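HcgB (PDB 5D5P) probably transfers a guanylyl group to a pyridinol precursor during biosynthesis of the [Fe]-hydrogenase FeGP cofactor. Local coordinates at residues 48-57 against 138-147; 107-115 against 124-132. One frame throughout, in Å; residues are numbered along the deposited sequence.

Interaction 1 (48-57 against 138-147); sequences KKFKVVSDII and IDKTVELELI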
ATOM      1  N   LYS A  48       1.377 -21.683   8.624  1.00 34.52           N
ATOM      2  CA  LYS A  48       2.773 -21.263   8.619  1.00 35.29           C
ATOM      3  C   LYS A  48       2.906 -19.733   8.649  1.00 30.72           C
ATOM      4  O   LYS A  48       3.706 -19.202   9.428  1.00 34.08           O
ATOM      5  CB  LYS A  48       3.470 -21.883   7.410  1.00 40.66           C
ATOM      6  CG  LYS A  48       4.892 -21.513   7.244  1.00 50.93           C
ATOM      7  CD  LYS A  48       5.516 -22.233   6.032  1.00 58.70           C
ATOM      8  CE  LYS A  48       5.102 -21.612   4.713  1.00 59.55           C
ATOM      9  NZ  LYS A  48       5.768 -22.277   3.552  1.00 63.22           N
ATOM     10  N   LYS A  49       2.122 -19.019   7.832  1.00 25.72           N
ATOM     11  CA  LYS A  49       2.120 -17.551   7.893  1.00 23.78           C
ATOM     12  C   LYS A  49       1.572 -17.080   9.234  1.00 24.33           C
ATOM     13  O   LYS A  49       2.102 -16.119   9.822  1.00 27.05           O
ATOM     14  CB  LYS A  49       1.290 -16.950   6.756  1.00 24.43           C
ATOM     15  CG  LYS A  49       1.895 -17.248   5.377  1.00 36.00           C
ATOM     16  CD  LYS A  49       1.186 -16.485   4.250  1.00 40.14           C
ATOM     17  CE  LYS A  49       1.582 -17.085   2.901  1.00 48.22           C
ATOM     18  NZ  LYS A  49       0.424 -17.414   2.028  1.00 50.47           N
ATOM     19  N   PHE A  50       0.518 -17.736   9.727  1.00 24.95           N
ATOM     20  CA  PHE A  50      -0.051 -17.346  11.020  1.00 23.63           C
ATOM     21  C   PHE A  50       0.989 -17.417  12.129  1.00 25.59           C
ATOM     22  O   PHE A  50       1.081 -16.522  12.984  1.00 29.28           O
ATOM     23  CB  PHE A  50      -1.236 -18.231  11.395  1.00 24.48           C
ATOM     24  CG  PHE A  50      -1.801 -17.930  12.748  1.00 29.14           C
ATOM     25  CD1 PHE A  50      -2.442 -16.729  12.997  1.00 28.45           C
ATOM     26  CD2 PHE A  50      -1.661 -18.834  13.785  1.00 32.60           C
ATOM     27  CE1 PHE A  50      -2.953 -16.449  14.238  1.00 30.12           C
ATOM     28  CE2 PHE A  50      -2.169 -18.545  15.037  1.00 34.23           C
ATOM     29  CZ  PHE A  50      -2.818 -17.346  15.254  1.00 31.88           C
ATOM     30  N   LYS A  51       1.787 -18.473  12.119  1.00 28.12           N
ATOM     31  CA  LYS A  51       2.810 -18.604  13.153  1.00 31.00           C
ATOM     32  C   LYS A  51       3.837 -17.472  13.071  1.00 33.46           C
ATOM     33  O   LYS A  51       4.250 -16.913  14.103  1.00 33.79           O
ATOM     34  CB  LYS A  51       3.509 -19.951  13.059  1.00 32.83           C
ATOM     35  CG  LYS A  51       4.630 -20.112  14.109  1.00 39.79           C
ATOM     36  CD  LYS A  51       5.381 -21.432  14.010  1.00 48.84           C
ATOM     37  CE  LYS A  51       6.541 -21.473  15.016  1.00 54.30           C
ATOM     38  NZ  LYS A  51       6.170 -20.909  16.351  1.00 55.49           N
ATOM     39  N   VAL A  52       4.273 -17.148  11.855  1.00 28.63           N
ATOM     40  CA  VAL A  52       5.223 -16.054  11.692  1.00 31.73           C
ATOM     41  C   VAL A  52       4.645 -14.770  12.295  1.00 29.36           C
ATOM     42  O   VAL A  52       5.324 -14.080  13.039  1.00 31.44           O
ATOM     43  CB  VAL A  52       5.583 -15.807  10.193  1.00 33.26           C
ATOM     44  CG1 VAL A  52       6.397 -14.518  10.032  1.00 34.70           C
ATOM     45  CG2 VAL A  52       6.330 -16.990   9.627  1.00 33.72           C
ATOM     46  N   VAL A  53       3.388 -14.452  11.987  1.00 27.36           N
ATOM     47  CA  VAL A  53       2.795 -13.204  12.451  1.00 25.57           C
ATOM     48  C   VAL A  53       2.571 -13.239  13.960  1.00 26.45           C
ATOM     49  O   VAL A  53       2.920 -12.310  14.668  1.00 29.26           O
ATOM     50  CB  VAL A  53       1.460 -12.912  11.732  1.00 25.07           C
ATOM     51  CG1 VAL A  53       0.742 -11.733  12.354  1.00 22.64           C
ATOM     52  CG2 VAL A  53       1.721 -12.639  10.239  1.00 26.97           C
ATOM     53  N   SER A  54       2.013 -14.342  14.435  1.00 24.50           N
ATOM     54  CA  SER A  54       1.657 -14.479  15.838  1.00 28.83           C
ATOM     55  C   SER A  54       2.894 -14.382  16.729  1.00 32.58           C
ATOM     56  O   SER A  54       2.862 -13.733  17.781  1.00 32.94           O
ATOM     57  CB  SER A  54       0.920 -15.810  16.062  1.00 32.71           C
ATOM     58  OG  SER A  54       0.589 -15.978  17.427  1.00 39.54           O
ATOM     59  N   ASP A  55       3.993 -15.001  16.314  1.00 36.33           N
ATOM     60  CA  ASP A  55       5.194 -14.964  17.130  1.00 38.69           C
ATOM     61  C   ASP A  55       5.714 -13.542  17.300  1.00 36.80           C
ATOM     62  O   ASP A  55       6.203 -13.191  18.362  1.00 39.46           O
ATOM     63  CB  ASP A  55       6.287 -15.847  16.526  1.00 43.60           C
ATOM     64  CG  ASP A  55       6.025 -17.331  16.744  1.00 51.58           C
ATOM     65  OD1 ASP A  55       5.125 -17.665  17.543  1.00 55.18           O
ATOM     66  OD2 ASP A  55       6.701 -18.162  16.103  1.00 55.43           O
ATOM     67  N   ILE A  56       5.568 -12.709  16.274  1.00 32.24           N
ATOM     68  CA  ILE A  56       6.051 -11.333  16.370  1.00 30.33           C
ATOM     69  C   ILE A  56       5.107 -10.488  17.205  1.00 33.94           C
ATOM     70  O   ILE A  56       5.529  -9.761  18.092  1.00 39.41           O
ATOM     71  CB  ILE A  56       6.212 -10.689  14.972  1.00 29.48           C
ATOM     72  CG1 ILE A  56       7.422 -11.291  14.263  1.00 35.00           C
ATOM     73  CG2 ILE A  56       6.364  -9.169  15.099  1.00 28.70           C
ATOM     74  CD1 ILE A  56       7.439 -11.007  12.779  1.00 35.51           C
ATOM     75  N   ILE A  57       3.823 -10.576  16.894  1.00 27.17           N
ATOM     76  CA  ILE A  57       2.822  -9.737  17.556  1.00 30.31           C
ATOM     77  C   ILE A  57       2.712 -10.084  19.040  1.00 34.83           C
ATOM     78  O   ILE A  57       2.379  -9.225  19.866  1.00 37.82           O
ATOM     79  CB  ILE A  57       1.467  -9.870  16.872  1.00 32.12           C
ATOM     80  CG1 ILE A  57       1.580  -9.343  15.444  1.00 31.78           C
ATOM     81  CG2 ILE A  57       0.394  -9.111  17.623  1.00 33.88           C
ATOM     82  CD1 ILE A  57       2.014  -7.885  15.363  1.00 33.60           C
ATOM     83  N   ILE A 138       8.626 -17.878   1.676  1.00 35.96           N
ATOM     84  CA  ILE A 138       7.458 -17.071   2.017  1.00 35.26           C
ATOM     85  C   ILE A 138       7.498 -16.665   3.491  1.00 34.25           C
ATOM     86  O   ILE A 138       7.045 -15.585   3.836  1.00 31.58           O
ATOM     87  CB  ILE A 138       6.144 -17.816   1.694  1.00 39.41           C
ATOM     88  CG1 ILE A 138       4.948 -16.894   1.894  1.00 37.56           C
ATOM     89  CG2 ILE A 138       6.043 -19.104   2.508  1.00 42.43           C
ATOM     90  CD1 ILE A 138       4.987 -15.678   1.008  1.00 41.00           C
ATOM     91  N   ASP A 139       8.095 -17.485   4.356  1.00 38.16           N
ATOM     92  CA  ASP A 139       8.099 -17.132   5.776  1.00 42.54           C
ATOM     93  C   ASP A 139       9.023 -15.970   6.047  1.00 39.58           C
ATOM     94  O   ASP A 139       8.716 -15.088   6.858  1.00 39.32           O
ATOM     95  CB  ASP A 139       8.575 -18.293   6.652  1.00 51.63           C
ATOM     96  CG  ASP A 139       7.586 -19.409   6.718  1.00 58.04           C
ATOM     97  OD1 ASP A 139       6.433 -19.174   6.290  1.00 58.47           O
ATOM     98  OD2 ASP A 139       7.956 -20.505   7.213  1.00 61.01           O
ATOM     99  N   LYS A 140      10.117 -15.916   5.302  1.00 36.22           N
ATOM    100  CA  LYS A 140      11.049 -14.817   5.473  1.00 36.11           C
ATOM    101  C   LYS A 140      10.450 -13.566   4.856  1.00 32.87           C
ATOM    102  O   LYS A 140      10.640 -12.471   5.371  1.00 32.27           O
ATOM    103  CB  LYS A 140      12.398 -15.150   4.841  1.00 36.25           C
ATOM    104  CG  LYS A 140      13.329 -15.899   5.809  1.00 43.46           C
ATOM    105  CD  LYS A 140      14.752 -15.969   5.303  1.00 47.80           C
ATOM    106  CE  LYS A 140      15.686 -16.531   6.366  1.00 51.21           C
ATOM    107  NZ  LYS A 140      17.116 -16.499   5.943  1.00 55.56           N
ATOM    108  N   THR A 141       9.664 -13.733   3.802  1.00 31.06           N
ATOM    109  CA  THR A 141       8.969 -12.590   3.202  1.00 25.63           C
ATOM    110  C   THR A 141       7.920 -11.979   4.156  1.00 28.40           C
ATOM    111  O   THR A 141       7.897 -10.763   4.366  1.00 26.36           O
ATOM    112  CB  THR A 141       8.309 -12.983   1.876  1.00 30.41           C
ATOM    113  OG1 THR A 141       9.322 -13.423   0.954  1.00 31.51           O
ATOM    114  CG2 THR A 141       7.534 -11.795   1.285  1.00 34.14           C
ATOM    115  N   VAL A 142       7.078 -12.818   4.755  1.00 27.75           N
ATOM    116  CA  VAL A 142       6.054 -12.308   5.673  1.00 29.74           C
ATOM    117  C   VAL A 142       6.718 -11.662   6.905  1.00 27.40           C
ATOM    118  O   VAL A 142       6.315 -10.589   7.338  1.00 26.95           O
ATOM    119  CB  VAL A 142       5.086 -13.439   6.083  1.00 33.56           C
ATOM    120  CG1 VAL A 142       4.093 -12.962   7.131  1.00 32.27           C
ATOM    121  CG2 VAL A 142       4.340 -13.935   4.849  1.00 34.70           C
ATOM    122  N   GLU A 143       7.759 -12.303   7.436  1.00 25.02           N
ATOM    123  CA  GLU A 143       8.514 -11.756   8.559  1.00 27.21           C
ATOM    124  C   GLU A 143       9.028 -10.346   8.264  1.00 28.25           C
ATOM    125  O   GLU A 143       8.789  -9.424   9.045  1.00 26.75           O
ATOM    126  CB  GLU A 143       9.693 -12.667   8.907  1.00 35.97           C
ATOM    127  CG  GLU A 143      10.530 -12.153  10.053  1.00 42.08           C
ATOM    128  CD  GLU A 143      11.698 -13.077  10.381  1.00 51.35           C
ATOM    129  OE1 GLU A 143      12.122 -13.858   9.502  1.00 57.29           O
ATOM    130  OE2 GLU A 143      12.167 -13.039  11.531  1.00 52.49           O
ATOM    131  N   LEU A 144       9.707 -10.165   7.131  1.00 30.92           N
ATOM    132  CA  LEU A 144      10.238  -8.855   6.768  1.00 30.20           C
ATOM    133  C   LEU A 144       9.106  -7.831   6.593  1.00 29.19           C
ATOM    134  O   LEU A 144       9.262  -6.665   6.980  1.00 30.26           O
ATOM    135  CB  LEU A 144      11.059  -8.936   5.486  1.00 32.74           C
ATOM    136  CG  LEU A 144      11.628  -7.613   4.986  1.00 37.71           C
ATOM    137  CD1 LEU A 144      12.560  -7.061   6.062  1.00 41.44           C
ATOM    138  CD2 LEU A 144      12.361  -7.791   3.663  1.00 39.87           C
ATOM    139  N   GLU A 145       7.991  -8.251   5.995  1.00 23.99           N
ATOM    140  CA  GLU A 145       6.865  -7.332   5.776  1.00 25.68           C
ATOM    141  C   GLU A 145       6.413  -6.803   7.125  1.00 22.30           C
ATOM    142  O   GLU A 145       6.184  -5.600   7.287  1.00 21.84           O
ATOM    143  CB  GLU A 145       5.676  -8.014   5.066  1.00 26.65           C
ATOM    144  CG  GLU A 145       5.885  -8.265   3.572  1.00 29.37           C
ATOM    145  CD  GLU A 145       4.831  -9.190   2.984  1.00 36.73           C
ATOM    146  OE1 GLU A 145       3.932  -9.636   3.746  1.00 37.83           O
ATOM    147  OE2 GLU A 145       4.907  -9.479   1.763  1.00 34.89           O
ATOM    148  N   LEU A 146       6.295  -7.710   8.091  1.00 21.33           N
ATOM    149  CA  LEU A 146       5.684  -7.315   9.366  1.00 23.62           C
ATOM    150  C   LEU A 146       6.636  -6.467  10.186  1.00 25.71           C
ATOM    151  O   LEU A 146       6.238  -5.440  10.763  1.00 25.20           O
ATOM    152  CB  LEU A 146       5.229  -8.541  10.148  1.00 23.90           C
ATOM    153  CG  LEU A 146       4.574  -8.261  11.503  1.00 23.00           C
ATOM    154  CD1 LEU A 146       3.434  -7.281  11.333  1.00 23.04           C
ATOM    155  CD2 LEU A 146       4.039  -9.580  12.082  1.00 25.10           C
ATOM    156  N   ILE A 147       7.894  -6.885  10.231  1.00 25.70           N
ATOM    157  CA  ILE A 147       8.916  -6.134  10.956  1.00 27.10           C
ATOM    158  C   ILE A 147       9.050  -4.731  10.343  1.00 25.81           C
ATOM    159  O   ILE A 147       9.172  -3.729  11.066  1.00 27.33           O
ATOM    160  CB  ILE A 147      10.266  -6.858  10.951  1.00 31.57           C
ATOM    161  CG1 ILE A 147      10.174  -8.101  11.841  1.00 35.37           C
ATOM    162  CG2 ILE A 147      11.360  -5.950  11.466  1.00 29.26           C
ATOM    163  CD1 ILE A 147      11.435  -8.910  11.884  1.00 42.66           C
TER
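V52, V53 and I56 of helix 47-57 pack against V142 and L146 of helix 138-151, an apolar helix-helix contact on a face of the mixed sheet. The short segments cross at -33° with their axes 9.4 Å apart. Toward the C-terminal ends of the two segments, L146 CD2 meets I56 CD1 tip to tip at 3.8 Å and touches V53 CG1, the L146 and V53 side chains crossing at about a right angle. In the middle, V142 CG1 rests against both V53 CG2 and V52 CG1. V52 CG1, anti to the backbone N (chi1 171°), lies 3.7 Å from E143 N. At the N-terminal ends, the D139 carboxylate meets the methylenes of K48 crosswise, D139 OD1 3.0 Å from K48 CG, while K49 runs across V142 and I138, K49 CE 3.5 Å from I138 CG1. K48 NZ passes on to I138 CG2, 4.2 Å from D139 OD1, beyond salt-bridge range. Replacing D139 by an alanine would probably leave K48 freer to turn and its ammonium without that nearby charge. No hydrogen bond joins the segments and D139 OD1 is buried without a modelled partner; hydrocarbon packing holds the helices, with charge attraction likely to be modest.

Interaction 2 (107-115 against 124-132); sequences PGSGSLLLI and TGSVSPSSI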
ATOM      1  N   PRO A 107      -3.065  -8.564 -10.617  1.00 20.56           N
ATOM      2  CA  PRO A 107      -2.111  -9.693 -10.669  1.00 18.74           C
ATOM      3  C   PRO A 107      -0.710  -9.261 -11.137  1.00 24.04           C
ATOM      4  O   PRO A 107      -0.590  -8.614 -12.171  1.00 23.30           O
ATOM      5  CB  PRO A 107      -2.751 -10.653 -11.690  1.00 22.68           C
ATOM      6  CG  PRO A 107      -4.219 -10.367 -11.547  1.00 21.91           C
ATOM      7  CD  PRO A 107      -4.339  -8.886 -11.297  1.00 22.14           C
ATOM      8  N   GLY A 108       0.322  -9.624 -10.381  1.00 24.68           N
ATOM      9  CA  GLY A 108       1.686  -9.239 -10.710  1.00 26.41           C
ATOM     10  C   GLY A 108       2.172  -8.058  -9.886  1.00 23.37           C
ATOM     11  O   GLY A 108       3.378  -7.779  -9.868  1.00 24.25           O
ATOM     12  N   SER A 109       1.258  -7.383  -9.180  1.00 19.33           N
ATOM     13  CA  SER A 109       1.622  -6.183  -8.424  1.00 20.82           C
ATOM     14  C   SER A 109       2.287  -6.483  -7.097  1.00 19.49           C
ATOM     15  O   SER A 109       2.601  -5.551  -6.347  1.00 18.61           O
ATOM     16  CB  SER A 109       0.389  -5.307  -8.153  1.00 19.17           C
ATOM     17  OG  SER A 109      -0.563  -6.006  -7.372  1.00 18.16           O
ATOM     18  N   GLY A 110       2.507  -7.764  -6.798  1.00 20.38           N
ATOM     19  CA  GLY A 110       3.185  -8.140  -5.558  1.00 20.91           C
ATOM     20  C   GLY A 110       2.289  -8.041  -4.335  1.00 20.05           C
ATOM     21  O   GLY A 110       1.056  -7.878  -4.469  1.00 19.85           O
ATOM     22  N   SER A 111       2.901  -8.083  -3.150  1.00 20.59           N
ATOM     23  CA  SER A 111       2.146  -8.200  -1.909  1.00 21.32           C
ATOM     24  C   SER A 111       2.145  -6.953  -1.082  1.00 18.66           C
ATOM     25  O   SER A 111       3.106  -6.188  -1.080  1.00 20.43           O
ATOM     26  CB  SER A 111       2.705  -9.333  -1.041  1.00 26.82           C
ATOM     27  OG  SER A 111       2.548 -10.562  -1.720  1.00 35.74           O
ATOM     28  N   LEU A 112       1.044  -6.794  -0.348  1.00 18.83           N
ATOM     29  CA  LEU A 112       0.887  -5.708   0.622  1.00 18.32           C
ATOM     30  C   LEU A 112       0.475  -6.315   1.951  1.00 19.47           C
ATOM     31  O   LEU A 112      -0.441  -7.158   1.985  1.00 19.27           O
ATOM     32  CB  LEU A 112      -0.190  -4.702   0.133  1.00 17.83           C
ATOM     33  CG  LEU A 112      -0.616  -3.637   1.131  1.00 19.35           C
ATOM     34  CD1 LEU A 112       0.506  -2.613   1.389  1.00 20.77           C
ATOM     35  CD2 LEU A 112      -1.886  -2.929   0.617  1.00 19.44           C
ATOM     36  N   LEU A 113       1.175  -5.946   3.028  1.00 19.25           N
ATOM     37  CA  LEU A 113       0.718  -6.263   4.376  1.00 20.23           C
ATOM     38  C   LEU A 113       0.183  -4.968   5.011  1.00 20.02           C
ATOM     39  O   LEU A 113       0.781  -3.917   4.871  1.00 19.50           O
ATOM     40  CB  LEU A 113       1.864  -6.868   5.229  1.00 20.48           C
ATOM     41  CG  LEU A 113       1.495  -7.156   6.688  1.00 19.75           C
ATOM     42  CD1 LEU A 113       2.293  -8.367   7.181  1.00 26.61           C
ATOM     43  CD2 LEU A 113       1.839  -5.972   7.574  1.00 21.83           C
ATOM     44  N   LEU A 114      -0.955  -5.061   5.699  1.00 19.01           N
ATOM     45  CA  LEU A 114      -1.539  -3.931   6.419  1.00 18.42           C
ATOM     46  C   LEU A 114      -1.808  -4.319   7.856  1.00 17.09           C
ATOM     47  O   LEU A 114      -2.145  -5.471   8.164  1.00 18.95           O
ATOM     48  CB  LEU A 114      -2.863  -3.482   5.784  1.00 16.96           C
ATOM     49  CG  LEU A 114      -2.800  -2.976   4.332  1.00 17.94           C
ATOM     50  CD1 LEU A 114      -4.242  -2.782   3.804  1.00 20.19           C
ATOM     51  CD2 LEU A 114      -2.032  -1.673   4.252  1.00 18.81           C
ATOM     52  N   ILE A 115      -1.613  -3.363   8.748  1.00 17.15           N
ATOM     53  CA  ILE A 115      -2.154  -3.457  10.098  1.00 18.48           C
ATOM     54  C   ILE A 115      -3.287  -2.448  10.188  1.00 17.70           C
ATOM     55  O   ILE A 115      -3.085  -1.253   9.923  1.00 19.39           O
ATOM     56  CB  ILE A 115      -1.087  -3.185  11.161  1.00 19.27           C
ATOM     57  CG1 ILE A 115       0.114  -4.105  10.936  1.00 18.69           C
ATOM     58  CG2 ILE A 115      -1.691  -3.337  12.559  1.00 24.01           C
ATOM     59  CD1 ILE A 115       1.214  -3.940  12.019  1.00 20.03           C
ATOM     60  N   THR A 124      -0.448   1.087   9.415  1.00 20.29           N
ATOM     61  CA  THR A 124       0.882   0.946   8.828  1.00 19.02           C
ATOM     62  C   THR A 124       0.836  -0.227   7.854  1.00 19.25           C
ATOM     63  O   THR A 124      -0.163  -0.919   7.791  1.00 21.23           O
ATOM     64  CB  THR A 124       1.968   0.713   9.894  1.00 22.11           C
ATOM     65  OG1 THR A 124       3.257   0.695   9.262  1.00 20.44           O
ATOM     66  CG2 THR A 124       1.769  -0.621  10.648  1.00 21.56           C
ATOM     67  N   GLY A 125       1.909  -0.450   7.106  1.00 19.24           N
ATOM     68  CA  GLY A 125       1.902  -1.472   6.076  1.00 18.50           C
ATOM     69  C   GLY A 125       3.281  -1.612   5.441  1.00 21.56           C
ATOM     70  O   GLY A 125       4.200  -0.848   5.730  1.00 22.70           O
ATOM     71  N   SER A 126       3.435  -2.594   4.558  1.00 18.90           N
ATOM     72  CA  SER A 126       4.675  -2.726   3.824  1.00 19.23           C
ATOM     73  C   SER A 126       4.406  -3.533   2.561  1.00 21.17           C
ATOM     74  O   SER A 126       3.365  -4.177   2.461  1.00 23.11           O
ATOM     75  CB  SER A 126       5.709  -3.422   4.686  1.00 26.28           C
ATOM     76  OG  SER A 126       5.171  -4.663   5.050  1.00 36.67           O
ATOM     77  N   VAL A 127       5.314  -3.481   1.598  1.00 18.13           N
ATOM     78  CA  VAL A 127       5.086  -4.216   0.351  1.00 18.48           C
ATOM     79  C   VAL A 127       6.257  -5.131   0.052  1.00 18.97           C
ATOM     80  O   VAL A 127       7.348  -4.929   0.558  1.00 22.91           O
ATOM     81  CB  VAL A 127       4.836  -3.280  -0.858  1.00 22.32           C
ATOM     82  CG1 VAL A 127       3.487  -2.566  -0.702  1.00 22.47           C
ATOM     83  CG2 VAL A 127       5.987  -2.313  -1.048  1.00 25.92           C
ATOM     84  N   SER A 128       6.022  -6.175  -0.742  1.00 20.80           N
ATOM     85  CA  SER A 128       7.087  -7.056  -1.192  1.00 20.60           C
ATOM     86  C   SER A 128       6.860  -7.410  -2.660  1.00 19.00           C
ATOM     87  O   SER A 128       5.710  -7.398  -3.129  1.00 22.96           O
ATOM     88  CB  SER A 128       7.121  -8.320  -0.312  1.00 32.76           C
ATOM     89  OG  SER A 128       5.850  -8.982  -0.318  1.00 38.08           O
ATOM     90  N   PRO A 129       7.937  -7.716  -3.390  1.00 23.43           N
ATOM     91  CA  PRO A 129       7.764  -8.013  -4.816  1.00 24.18           C
ATOM     92  C   PRO A 129       7.069  -9.345  -5.050  1.00 27.18           C
ATOM     93  O   PRO A 129       7.148 -10.237  -4.205  1.00 26.73           O
ATOM     94  CB  PRO A 129       9.193  -8.077  -5.352  1.00 26.82           C
ATOM     95  CG  PRO A 129      10.047  -7.436  -4.282  1.00 28.00           C
ATOM     96  CD  PRO A 129       9.358  -7.707  -2.993  1.00 24.04           C
ATOM     97  N   SER A 130       6.432  -9.468  -6.216  1.00 24.66           N
ATOM     98  CA  SER A 130       5.970 -10.752  -6.709  1.00 26.70           C
ATOM     99  C   SER A 130       7.071 -11.824  -6.636  1.00 30.40           C
ATOM    100  O   SER A 130       8.246 -11.541  -6.807  1.00 26.72           O
ATOM    101  CB  SER A 130       5.507 -10.604  -8.163  1.00 28.85           C
ATOM    102  OG  SER A 130       5.449 -11.866  -8.795  1.00 30.77           O
ATOM    103  N   SER A 131       6.687 -13.076  -6.425  1.00 30.84           N
ATOM    104  CA  SER A 131       7.676 -14.131  -6.436  1.00 33.26           C
ATOM    105  C   SER A 131       8.335 -14.290  -7.810  1.00 33.64           C
ATOM    106  O   SER A 131       9.424 -14.814  -7.908  1.00 37.48           O
ATOM    107  CB  SER A 131       7.034 -15.446  -6.001  1.00 40.88           C
ATOM    108  OG  SER A 131       5.962 -15.773  -6.866  1.00 44.68           O
ATOM    109  N   ILE A 132       7.689 -13.801  -8.863  1.00 33.03           N
ATOM    110  CA  ILE A 132       8.277 -13.835 -10.201  1.00 34.85           C
ATOM    111  C   ILE A 132       9.552 -12.988 -10.268  1.00 33.40           C
ATOM    112  O   ILE A 132      10.504 -13.303 -10.976  1.00 32.70           O
ATOM    113  CB  ILE A 132       7.260 -13.292 -11.256  1.00 34.92           C
ATOM    114  CG1 ILE A 132       6.044 -14.212 -11.352  1.00 36.24           C
ATOM    115  CG2 ILE A 132       7.913 -13.126 -12.638  1.00 36.02           C
ATOM    116  CD1 ILE A 132       6.347 -15.478 -12.094  1.00 37.72           C
TER
HETATM  117  O   HOH W   1       5.681  -7.252  -7.890  1.00 24.32           O
HETATM  118  O   HOH W   2       5.307 -11.045  -2.403  1.00 36.48           O
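S111 and S128 form the first hydrogen-bonded pair of an antiparallel beta hairpin, and from there to I115 and T124 the strands are tightly zipped. S111 N donates to S128 O at 2.9 Å and S128 N returns the bond to S111 O. L113 and S126 repeat the exchange, and I115 N continues the ladder to T124 O with a nearly straight N-H...O angle of 173°; the hairpin runs on toward its turn. At the non-hydrogen-bonded pair of L112 and V127, L112 CD1 lies 3.6 Å from V127 CG1; chi2 of 70° turns that methyl across to the partner strand, where it also meets S126 O. G125 faces L114 with little clearance: a beta carbon on it would run into L113 O. I115 and T124 lie side by side, I115 CD1 3.6 Å from T124 CG2, while T124 OG1 turns to A149 O.

Before S111 the ladder of direct bonds ends and waters bridge the loops, although G110 and S130 still run close and a beta carbon on G110 would strike S128 O. One water spans G108 O and S130 N, accepting from S130 N at 2.9 Å. A second bridges S111 OG, S128 OG and P129 O; S128 OG also probably hydrogen-bonds the E145 carboxylate. S130 OG accepts from I132 N in an ST turn and also hydrogen-bonds D22 of the second subunit, whose R152 reaches S109 O and S128 O.

Strand 97-103 continues the sheet beyond strand 111-117 through backbone hydrogen bonds of L112 with G102 and L114 with T100. Helix 138-151 lies over the face carrying S111, L113 and S126, with S126 OG bonded to E145 O, while helix 81-92 meets L112 and L114 on the other face.

In the fold
The two contacts lie about 13 Å apart, centre to centre, and helix 138-151 ties them together. Along the chain the segments come as 48-57, 107-115, 124-132 and 138-147, which puts the whole hairpin of interaction 2 between the two helices of interaction 1. Strand 122-128 leads on to helix 138-151, which folds back over the hairpin: E145 belongs to this helix and reaches the hairpin with both backbone and carboxylate, and T141 packs on S128. Helix 47-57 lies beside it, toward strands 39-43 and 64-67. Together the helices back much of the sheet's width. Interaction 1 stays within the subunit, whereas interaction 2 also meets the second subunit, so the hairpin belongs both to the subunit core and to the dimer interface.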